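Local coordinates for nuclear transport factor 2 family protein (Rhodopseudomonas palustris, PDB 3DM8) that is of unknown function but belongs to the SnoaL-like group of the NTF2 superfamily and has been put forward as a putative isomerase, at residues A[32-38]-A[116-122]; A[80-84]-A[108-112]. One frame throughout, in Å; residues are numbered along the deposited sequence.

Contact 1: A[32-38]-A[116-122]; sequences NIDWAIY and LTNLRMV. With CE9 (dodecyl nona ethylene glycol ether), chain B.
D34 and R120 form the salt bridge of this strand pair, with D34 OD1 lying 2.8 Å from R120 NH1 and 2.9 Å from R120 NH2. Both nitrogens reach OD1 from one face of the carboxylate, which is turned 39° against the guanidinium, while OD1 stays near the guanidinium plane. A third bond fixes the rotation of this group: R120 NH2 donates to the backbone O of its neighbour L119 at 3.0 Å, and L119 O also accepts A36 N from the other face of its plane. The arginine chain, bent at chi2 (-63°), rises off the sheet and leans across toward strand 33-38, with A36 CB over one face of the guanidinium. The other carboxylate oxygen, D34 OD2, lies 3.7 Å from C33 of the bound dodecyl nona ethylene glycol ether.

Backbone bonds run from D34 N to T117 O, L119 N to D34 O, A36 N to L119 O, M121 N to A36 O and Y38 N to M121 O, and a water joins N32 O to T117 O.

Apolar contacts fill the face bearing W35, L119, I37 and M121. L119 CD2 stands 3.9 Å from the centroid of the six-membered ring of W35, almost directly over the face, a CH-pi contact; L119 CD1 touches W35 CZ3. C-terminally, I37 CG2 meets M121 SD at 3.8 Å; N-terminally, I33 CD1 packs on L116 CD2. Helix 53-66 adds V56 and V59 against W35.

With axes 14° apart, strands 33-38 and 116-122 make the parallel pair within the otherwise antiparallel curved sheet of the NTF2-like alpha+beta fold.

Contact 2: A[80-84]-A[108-112]; sequences GIDSA and FTQFQ
A84 O accepts the backbone N-H of T109 at 2.8 Å, nearly straight at the hydrogen (173°). The return bond, A84 N to T109 O at 3.0 Å, closes the ring of an antiparallel hydrogen-bonded pair, which places the contact at the open end of the beta hairpin made by strands 83-94 and 100-112. S83 and Q110 follow as the non-hydrogen-bonded pair, their CA atoms 4.4 Å apart.

Beyond them F111 N donates to D82 O at 2.9 Å, carrying the pairing into the turn before strand 83-94. That turn is tied by its own bond from G80 N to S83 O.

On one face Q110 folds back over S83: a bend at chi2 (-75°) brings OE1 to 3.5 Å from S83 CB, and N118 of strand 115-123 flanks Q110 from the other side of its strand. Shortened to an alanine here, the side chain would probably no longer cover S83 CB, and a gap would be likely beside N118.

The reverse face carries A84 and T109, whose CB and OG1 are 3.6 Å apart, with L6 of helix 5-19 packing on both. F111 turns the edge of its ring to the turn: its CD1 approaches D82 O at 3.9 Å, while D82 CB rests 3.3 Å from F111 O.

Contacts 1 and 2 belong to one mixed sheet, their centres 11 Å apart. Contact 2 is nested along the chain inside the loop closed by contact 1: 32-38 comes first, then 80-84, 108-112 and 116-122. Across the sheet the order 33-38, 115-123, 100-112, 83-94 makes 115-123 and 100-112 adjacent, and probable hydrogen bonds from F108 N to R120 O and from Q110 N to N118 O join the contacts directly. T117 and N118 both face Q110, a classic beta bulge at this seam. Both contacts also touch the second subunit, so the shared sheet contributes to the dimer interface.

Contact 1: A[32-38]-A[116-122]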
ATOM      1  N   ASN A  32      20.570   5.248  10.743  1.00 12.74           N
ATOM      2  CA  ASN A  32      19.460   5.184  11.707  1.00 12.52           C
ATOM      3  C   ASN A  32      18.134   5.084  11.041  1.00 12.32           C
ATOM      4  O   ASN A  32      17.127   5.530  11.564  1.00 12.93           O
ATOM      5  CB  ASN A  32      19.466   6.383  12.658  1.00 12.28           C
ATOM      6  CG  ASN A  32      20.780   6.500  13.417  1.00 13.37           C
ATOM      7  OD1 ASN A  32      21.569   7.481  13.260  1.00 14.80           O
ATOM      8  ND2 ASN A  32      21.081   5.474  14.146  1.00 12.85           N
ATOM      9  N   ILE A  33      18.127   4.470   9.874  1.00 13.26           N
ATOM     10  CA  ILE A  33      16.871   4.261   9.150  1.00 12.84           C
ATOM     11  C   ILE A  33      15.757   3.688  10.035  1.00 13.77           C
ATOM     12  O   ILE A  33      15.955   2.781  10.871  1.00 13.42           O
ATOM     13  CB  ILE A  33      17.062   3.370   7.913  1.00 12.66           C
ATOM     14  CG1 ILE A  33      15.762   3.293   7.067  1.00 13.56           C
ATOM     15  CG2 ILE A  33      17.557   1.945   8.331  1.00 13.21           C
ATOM     16  CD1 ILE A  33      15.971   2.772   5.672  1.00 15.27           C
ATOM     17  N   ASP A  34      14.553   4.221   9.796  1.00 14.30           N
ATOM     18  CA  ASP A  34      13.314   3.764  10.443  1.00 14.41           C
ATOM     19  C   ASP A  34      12.473   3.057   9.408  1.00 13.51           C
ATOM     20  O   ASP A  34      11.955   3.659   8.500  1.00 12.93           O
ATOM     21  CB  ASP A  34      12.584   4.978  11.000  1.00 15.93           C
ATOM     22  CG  ASP A  34      11.314   4.657  11.734  1.00 17.52           C
ATOM     23  OD1 ASP A  34      10.633   3.652  11.457  1.00 16.14           O
ATOM     24  OD2 ASP A  34      10.983   5.511  12.616  1.00 19.72           O
ATOM     25  N   TRP A  35      12.422   1.725   9.525  1.00 13.98           N
ATOM     26  CA  TRP A  35      11.918   0.837   8.465  1.00 13.67           C
ATOM     27  C   TRP A  35      10.788  -0.063   8.909  1.00 13.33           C
ATOM     28  O   TRP A  35      10.764  -0.574  10.058  1.00 14.41           O
ATOM     29  CB  TRP A  35      13.093  -0.068   8.024  1.00 13.38           C
ATOM     30  CG  TRP A  35      12.875  -1.247   7.102  1.00 12.34           C
ATOM     31  CD1 TRP A  35      12.381  -2.492   7.430  1.00 13.44           C
ATOM     32  CD2 TRP A  35      13.347  -1.358   5.766  1.00 11.41           C
ATOM     33  NE1 TRP A  35      12.444  -3.323   6.344  1.00 13.85           N
ATOM     34  CE2 TRP A  35      13.048  -2.650   5.310  1.00 13.05           C
ATOM     35  CE3 TRP A  35      13.987  -0.487   4.903  1.00 14.23           C
ATOM     36  CZ2 TRP A  35      13.381  -3.072   4.040  1.00 13.71           C
ATOM     37  CZ3 TRP A  35      14.256  -0.873   3.629  1.00 13.92           C
ATOM     38  CH2 TRP A  35      13.963  -2.143   3.182  1.00 15.00           C
ATOM     39  N   ALA A  36       9.821  -0.272   8.011  1.00 13.44           N
ATOM     40  CA  ALA A  36       8.820  -1.359   8.259  1.00 12.96           C
ATOM     41  C   ALA A  36       8.210  -1.879   7.007  1.00 13.70           C
ATOM     42  O   ALA A  36       7.790  -1.132   6.121  1.00 12.30           O
ATOM     43  CB  ALA A  36       7.685  -0.906   9.279  1.00 13.53           C
ATOM     44  N   ILE A  37       8.106  -3.201   6.944  1.00 13.05           N
ATOM     45  CA  ILE A  37       7.325  -3.833   5.896  1.00 13.87           C
ATOM     46  C   ILE A  37       6.251  -4.619   6.575  1.00 14.38           C
ATOM     47  O   ILE A  37       6.555  -5.455   7.377  1.00 13.72           O
ATOM     48  CB  ILE A  37       8.132  -4.815   5.009  1.00 13.96           C
ATOM     49  CG1 ILE A  37       9.301  -4.152   4.325  1.00 14.52           C
ATOM     50  CG2 ILE A  37       7.199  -5.469   3.934  1.00 16.23           C
ATOM     51  CD1 ILE A  37      10.281  -5.219   3.755  1.00 15.64           C
ATOM     52  N   TYR A  38       4.996  -4.320   6.268  1.00 14.76           N
ATOM     53  CA  TYR A  38       3.889  -4.927   7.003  1.00 15.59           C
ATOM     54  C   TYR A  38       3.508  -6.246   6.360  1.00 15.59           C
ATOM     55  O   TYR A  38       2.918  -6.304   5.298  1.00 17.03           O
ATOM     56  CB  TYR A  38       2.676  -3.983   7.085  1.00 15.76           C
ATOM     57  CG  TYR A  38       3.027  -2.725   7.848  1.00 16.99           C
ATOM     58  CD1 TYR A  38       3.256  -1.534   7.178  1.00 18.07           C
ATOM     59  CD2 TYR A  38       3.201  -2.741   9.225  1.00 19.00           C
ATOM     60  CE1 TYR A  38       3.605  -0.405   7.825  1.00 17.93           C
ATOM     61  CE2 TYR A  38       3.562  -1.569   9.899  1.00 21.95           C
ATOM     62  CZ  TYR A  38       3.771  -0.407   9.166  1.00 19.93           C
ATOM     63  OH  TYR A  38       4.121   0.797   9.746  1.00 24.18           O
ATOM     64  N   LEU A 116      18.335   7.065   2.465  1.00 15.05           N
ATOM     65  CA  LEU A 116      16.993   6.576   2.883  1.00 13.54           C
ATOM     66  C   LEU A 116      16.915   6.543   4.396  1.00 14.82           C
ATOM     67  O   LEU A 116      17.635   5.802   5.053  1.00 14.36           O
ATOM     68  CB  LEU A 116      16.717   5.188   2.318  1.00 14.01           C
ATOM     69  CG  LEU A 116      15.338   4.577   2.594  1.00 15.10           C
ATOM     70  CD1 LEU A 116      14.281   5.415   1.809  1.00 14.32           C
ATOM     71  CD2 LEU A 116      15.308   3.130   2.233  1.00 13.36           C
ATOM     72  N   THR A 117      16.001   7.335   4.942  1.00 14.61           N
ATOM     73  CA  THR A 117      15.835   7.510   6.398  1.00 13.73           C
ATOM     74  C   THR A 117      14.561   6.897   6.954  1.00 15.05           C
ATOM     75  O   THR A 117      14.454   6.582   8.123  1.00 14.42           O
ATOM     76  CB  THR A 117      15.903   8.991   6.803  1.00 15.48           C
ATOM     77  OG1 THR A 117      14.890   9.736   6.099  1.00 12.77           O
ATOM     78  CG2 THR A 117      17.314   9.544   6.549  1.00 12.92           C
ATOM     79  N   ASN A 118      13.602   6.714   6.085  1.00 14.67           N
ATOM     80  CA  ASN A 118      12.311   6.138   6.459  1.00 14.35           C
ATOM     81  C   ASN A 118      11.710   5.372   5.273  1.00 14.14           C
ATOM     82  O   ASN A 118      11.627   5.882   4.144  1.00 14.78           O
ATOM     83  CB  ASN A 118      11.361   7.233   6.969  1.00 15.43           C
ATOM     84  CG  ASN A 118      10.170   6.666   7.746  1.00 15.15           C
ATOM     85  OD1 ASN A 118       9.316   5.981   7.185  1.00 16.58           O
ATOM     86  ND2 ASN A 118      10.160   6.895   9.046  1.00 16.99           N
ATOM     87  N   LEU A 119      11.280   4.136   5.558  1.00 13.70           N
ATOM     88  CA  LEU A 119      10.543   3.333   4.612  1.00 12.96           C
ATOM     89  C   LEU A 119       9.395   2.611   5.256  1.00 13.59           C
ATOM     90  O   LEU A 119       9.515   2.058   6.378  1.00 12.68           O
ATOM     91  CB  LEU A 119      11.497   2.329   3.919  1.00 13.93           C
ATOM     92  CG  LEU A 119      10.896   1.389   2.886  1.00 14.44           C
ATOM     93  CD1 LEU A 119      11.925   1.085   1.765  1.00 13.11           C
ATOM     94  CD2 LEU A 119      10.333   0.011   3.462  1.00 13.12           C
ATOM     95  N   ARG A 120       8.266   2.647   4.555  1.00 13.57           N
ATOM     96  CA  ARG A 120       7.073   1.908   4.944  1.00 13.27           C
ATOM     97  C   ARG A 120       6.512   1.247   3.707  1.00 14.18           C
ATOM     98  O   ARG A 120       6.381   1.871   2.641  1.00 13.97           O
ATOM     99  CB  ARG A 120       6.009   2.829   5.543  1.00 15.41           C
ATOM    100  CG  ARG A 120       6.341   3.449   6.896  1.00 14.74           C
ATOM    101  CD  ARG A 120       6.491   2.388   7.964  1.00 18.58           C
ATOM    102  NE  ARG A 120       6.635   2.952   9.296  1.00 16.32           N
ATOM    103  CZ  ARG A 120       7.808   3.275   9.833  1.00 16.62           C
ATOM    104  NH1 ARG A 120       7.879   3.758  11.039  1.00 18.29           N
ATOM    105  NH2 ARG A 120       8.899   3.068   9.159  1.00 14.87           N
ATOM    106  N   MET A 121       6.292  -0.039   3.825  1.00 13.20           N
ATOM    107  CA  MET A 121       5.732  -0.830   2.747  1.00 13.46           C
ATOM    108  C   MET A 121       4.527  -1.615   3.178  1.00 12.95           C
ATOM    109  O   MET A 121       4.559  -2.297   4.160  1.00 11.17           O
ATOM    110  CB  MET A 121       6.767  -1.791   2.180  1.00 14.71           C
ATOM    111  CG  MET A 121       6.165  -2.660   1.134  1.00 19.17           C
ATOM    112  SD  MET A 121       7.247  -3.908   0.463  1.00 29.28           S
ATOM    113  CE  MET A 121       8.217  -2.677  -0.393  1.00 27.73           C
ATOM    114  N   VAL A 122       3.474  -1.481   2.397  1.00 12.37           N
ATOM    115  CA  VAL A 122       2.238  -2.287   2.475  1.00 13.83           C
ATOM    116  C   VAL A 122       2.143  -3.106   1.219  1.00 14.45           C
ATOM    117  O   VAL A 122       2.255  -2.598   0.113  1.00 15.69           O
ATOM    118  CB  VAL A 122       0.974  -1.371   2.522  1.00 14.95           C
ATOM    119  CG1 VAL A 122      -0.291  -2.203   2.824  1.00 20.30           C
ATOM    120  CG2 VAL A 122       1.174  -0.344   3.565  1.00 20.44           C
TER
HETATM  121  C29 CE9 B 144       9.573   2.180  20.127  1.00 52.09           C
HETATM  122  C30 CE9 B 144       9.682   1.619  18.710  1.00 52.34           C
HETATM  123  O31 CE9 B 144      10.132   2.653  17.836  1.00 52.63           O
HETATM  124  C32 CE9 B 144      10.276   2.231  16.485  1.00 50.50           C
HETATM  125  C33 CE9 B 144      10.686   3.431  15.653  1.00 50.36           C
HETATM  126  O34 CE9 B 144      11.958   3.877  16.102  1.00 49.24           O
HETATM  127  C35 CE9 B 144      11.972   5.280  16.304  1.00 51.26           C
HETATM  128  C36 CE9 B 144      13.376   5.804  16.088  1.00 51.68           C
HETATM  129  O37 CE9 B 144      13.990   5.946  17.363  1.00 52.89           O
HETATM  130  C38 CE9 B 144      13.365   6.950  18.149  1.00 54.40           C
HETATM  131  C39 CE9 B 144      13.069   6.395  19.532  1.00 54.87           C
HETATM  132  OXT CE9 B 144      13.594   7.319  20.490  1.00 55.49           O
HETATM  133  O   HOH W   1      15.208   7.928  10.537  1.00 21.50           O

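Contact 2: A[80-84]-A[108-112]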
ATOM      1  N   GLY A  80       8.369  13.701  -4.441  1.00 11.64           N
ATOM      2  CA  GLY A  80       8.618  15.006  -3.840  1.00 10.90           C
ATOM      3  C   GLY A  80      10.127  15.235  -3.710  1.00 12.32           C
ATOM      4  O   GLY A  80      10.924  14.427  -4.170  1.00 12.34           O
ATOM      5  N   ILE A  81      10.529  16.336  -3.090  1.00 13.07           N
ATOM      6  CA  ILE A  81      11.948  16.668  -3.018  1.00 13.74           C
ATOM      7  C   ILE A  81      12.724  15.586  -2.240  1.00 16.97           C
ATOM      8  O   ILE A  81      13.758  15.053  -2.726  1.00 20.22           O
ATOM      9  CB  ILE A  81      12.184  18.073  -2.428  1.00 12.49           C
ATOM     10  CG1 ILE A  81      11.603  19.087  -3.409  1.00 10.61           C
ATOM     11  CG2 ILE A  81      13.711  18.318  -2.232  1.00 12.22           C
ATOM     12  CD1 ILE A  81      11.673  20.546  -2.979  1.00 12.97           C
ATOM     13  N   ASP A  82      12.275  15.285  -1.040  1.00 16.81           N
ATOM     14  CA  ASP A  82      13.081  14.360  -0.176  1.00 17.10           C
ATOM     15  C   ASP A  82      12.188  13.194   0.212  1.00 16.20           C
ATOM     16  O   ASP A  82      12.257  12.642   1.310  1.00 15.34           O
ATOM     17  CB  ASP A  82      13.585  15.106   1.082  1.00 17.67           C
ATOM     18  CG  ASP A  82      14.788  16.018   0.820  1.00 22.20           C
ATOM     19  OD1 ASP A  82      15.738  15.581   0.116  1.00 25.31           O
ATOM     20  OD2 ASP A  82      14.808  17.166   1.371  1.00 25.11           O
ATOM     21  N   SER A  83      11.292  12.856  -0.703  1.00 14.85           N
ATOM     22  CA  SER A  83      10.261  11.884  -0.398  1.00 14.77           C
ATOM     23  C   SER A  83       9.600  11.301  -1.633  1.00 13.61           C
ATOM     24  O   SER A  83       9.634  11.851  -2.711  1.00 12.75           O
ATOM     25  CB  SER A  83       9.206  12.491   0.548  1.00 15.71           C
ATOM     26  OG  SER A  83       8.521  13.607   0.003  1.00 19.18           O
ATOM     27  N   ALA A  84       9.015  10.143  -1.481  1.00 11.75           N
ATOM     28  CA  ALA A  84       8.309   9.557  -2.613  1.00 12.12           C
ATOM     29  C   ALA A  84       7.313   8.526  -2.134  1.00 13.43           C
ATOM     30  O   ALA A  84       7.487   7.934  -1.062  1.00 12.59           O
ATOM     31  CB  ALA A  84       9.290   8.932  -3.606  1.00 12.49           C
ATOM     32  N   PHE A 108       6.336   3.995   0.703  1.00 14.61           N
ATOM     33  CA  PHE A 108       6.535   5.371   1.087  1.00 12.94           C
ATOM     34  C   PHE A 108       7.901   5.553   1.652  1.00 12.86           C
ATOM     35  O   PHE A 108       8.284   4.846   2.598  1.00 13.43           O
ATOM     36  CB  PHE A 108       5.494   5.816   2.127  1.00 14.74           C
ATOM     37  CG  PHE A 108       4.060   5.748   1.625  1.00 15.31           C
ATOM     38  CD1 PHE A 108       3.425   4.531   1.446  1.00 18.39           C
ATOM     39  CD2 PHE A 108       3.389   6.900   1.339  1.00 16.17           C
ATOM     40  CE1 PHE A 108       2.121   4.493   0.974  1.00 19.03           C
ATOM     41  CE2 PHE A 108       2.090   6.857   0.845  1.00 19.69           C
ATOM     42  CZ  PHE A 108       1.477   5.623   0.687  1.00 18.38           C
ATOM     43  N   THR A 109       8.658   6.494   1.064  1.00 11.52           N
ATOM     44  CA  THR A 109      10.043   6.698   1.443  1.00 12.21           C
ATOM     45  C   THR A 109      10.347   8.165   1.757  1.00 12.30           C
ATOM     46  O   THR A 109       9.768   9.076   1.199  1.00 11.94           O
ATOM     47  CB  THR A 109      10.997   6.268   0.288  1.00 13.08           C
ATOM     48  OG1 THR A 109      10.562   6.866  -0.900  1.00 13.23           O
ATOM     49  CG2 THR A 109      10.931   4.785   0.039  1.00 13.34           C
ATOM     50  N   GLN A 110      11.248   8.335   2.692  1.00 12.59           N
ATOM     51  CA  GLN A 110      11.789   9.623   3.034  1.00 13.70           C
ATOM     52  C   GLN A 110      13.314   9.550   2.933  1.00 13.67           C
ATOM     53  O   GLN A 110      13.921   8.519   3.245  1.00 13.22           O
ATOM     54  CB  GLN A 110      11.382  10.014   4.482  1.00 15.69           C
ATOM     55  CG  GLN A 110       9.865  10.141   4.760  1.00 18.22           C
ATOM     56  CD  GLN A 110       9.190  11.393   4.220  1.00 25.50           C
ATOM     57  OE1 GLN A 110       9.821  12.460   4.006  1.00 30.62           O
ATOM     58  NE2 GLN A 110       7.870  11.291   4.031  1.00 28.16           N
ATOM     59  N   PHE A 111      13.916  10.657   2.510  1.00 13.76           N
ATOM     60  CA  PHE A 111      15.352  10.756   2.348  1.00 13.34           C
ATOM     61  C   PHE A 111      15.895  12.027   2.979  1.00 15.10           C
ATOM     62  O   PHE A 111      15.203  13.049   3.096  1.00 13.50           O
ATOM     63  CB  PHE A 111      15.746  10.766   0.872  1.00 15.16           C
ATOM     64  CG  PHE A 111      15.247   9.607   0.092  1.00 12.11           C
ATOM     65  CD1 PHE A 111      13.975   9.619  -0.477  1.00 14.61           C
ATOM     66  CD2 PHE A 111      16.074   8.512  -0.127  1.00 14.23           C
ATOM     67  CE1 PHE A 111      13.507   8.543  -1.204  1.00 15.59           C
ATOM     68  CE2 PHE A 111      15.589   7.404  -0.847  1.00 16.44           C
ATOM     69  CZ  PHE A 111      14.330   7.413  -1.357  1.00 14.64           C
ATOM     70  N   GLN A 112      17.155  11.930   3.367  1.00 15.54           N
ATOM     71  CA  GLN A 112      17.885  13.069   3.866  1.00 17.57           C
ATOM     72  C   GLN A 112      19.313  12.919   3.435  1.00 17.63           C
ATOM     73  O   GLN A 112      19.950  11.887   3.649  1.00 16.96           O
ATOM     74  CB  GLN A 112      17.785  13.150   5.376  1.00 18.07           C
ATOM     75  CG  GLN A 112      16.406  13.441   5.873  1.00 20.69           C
TER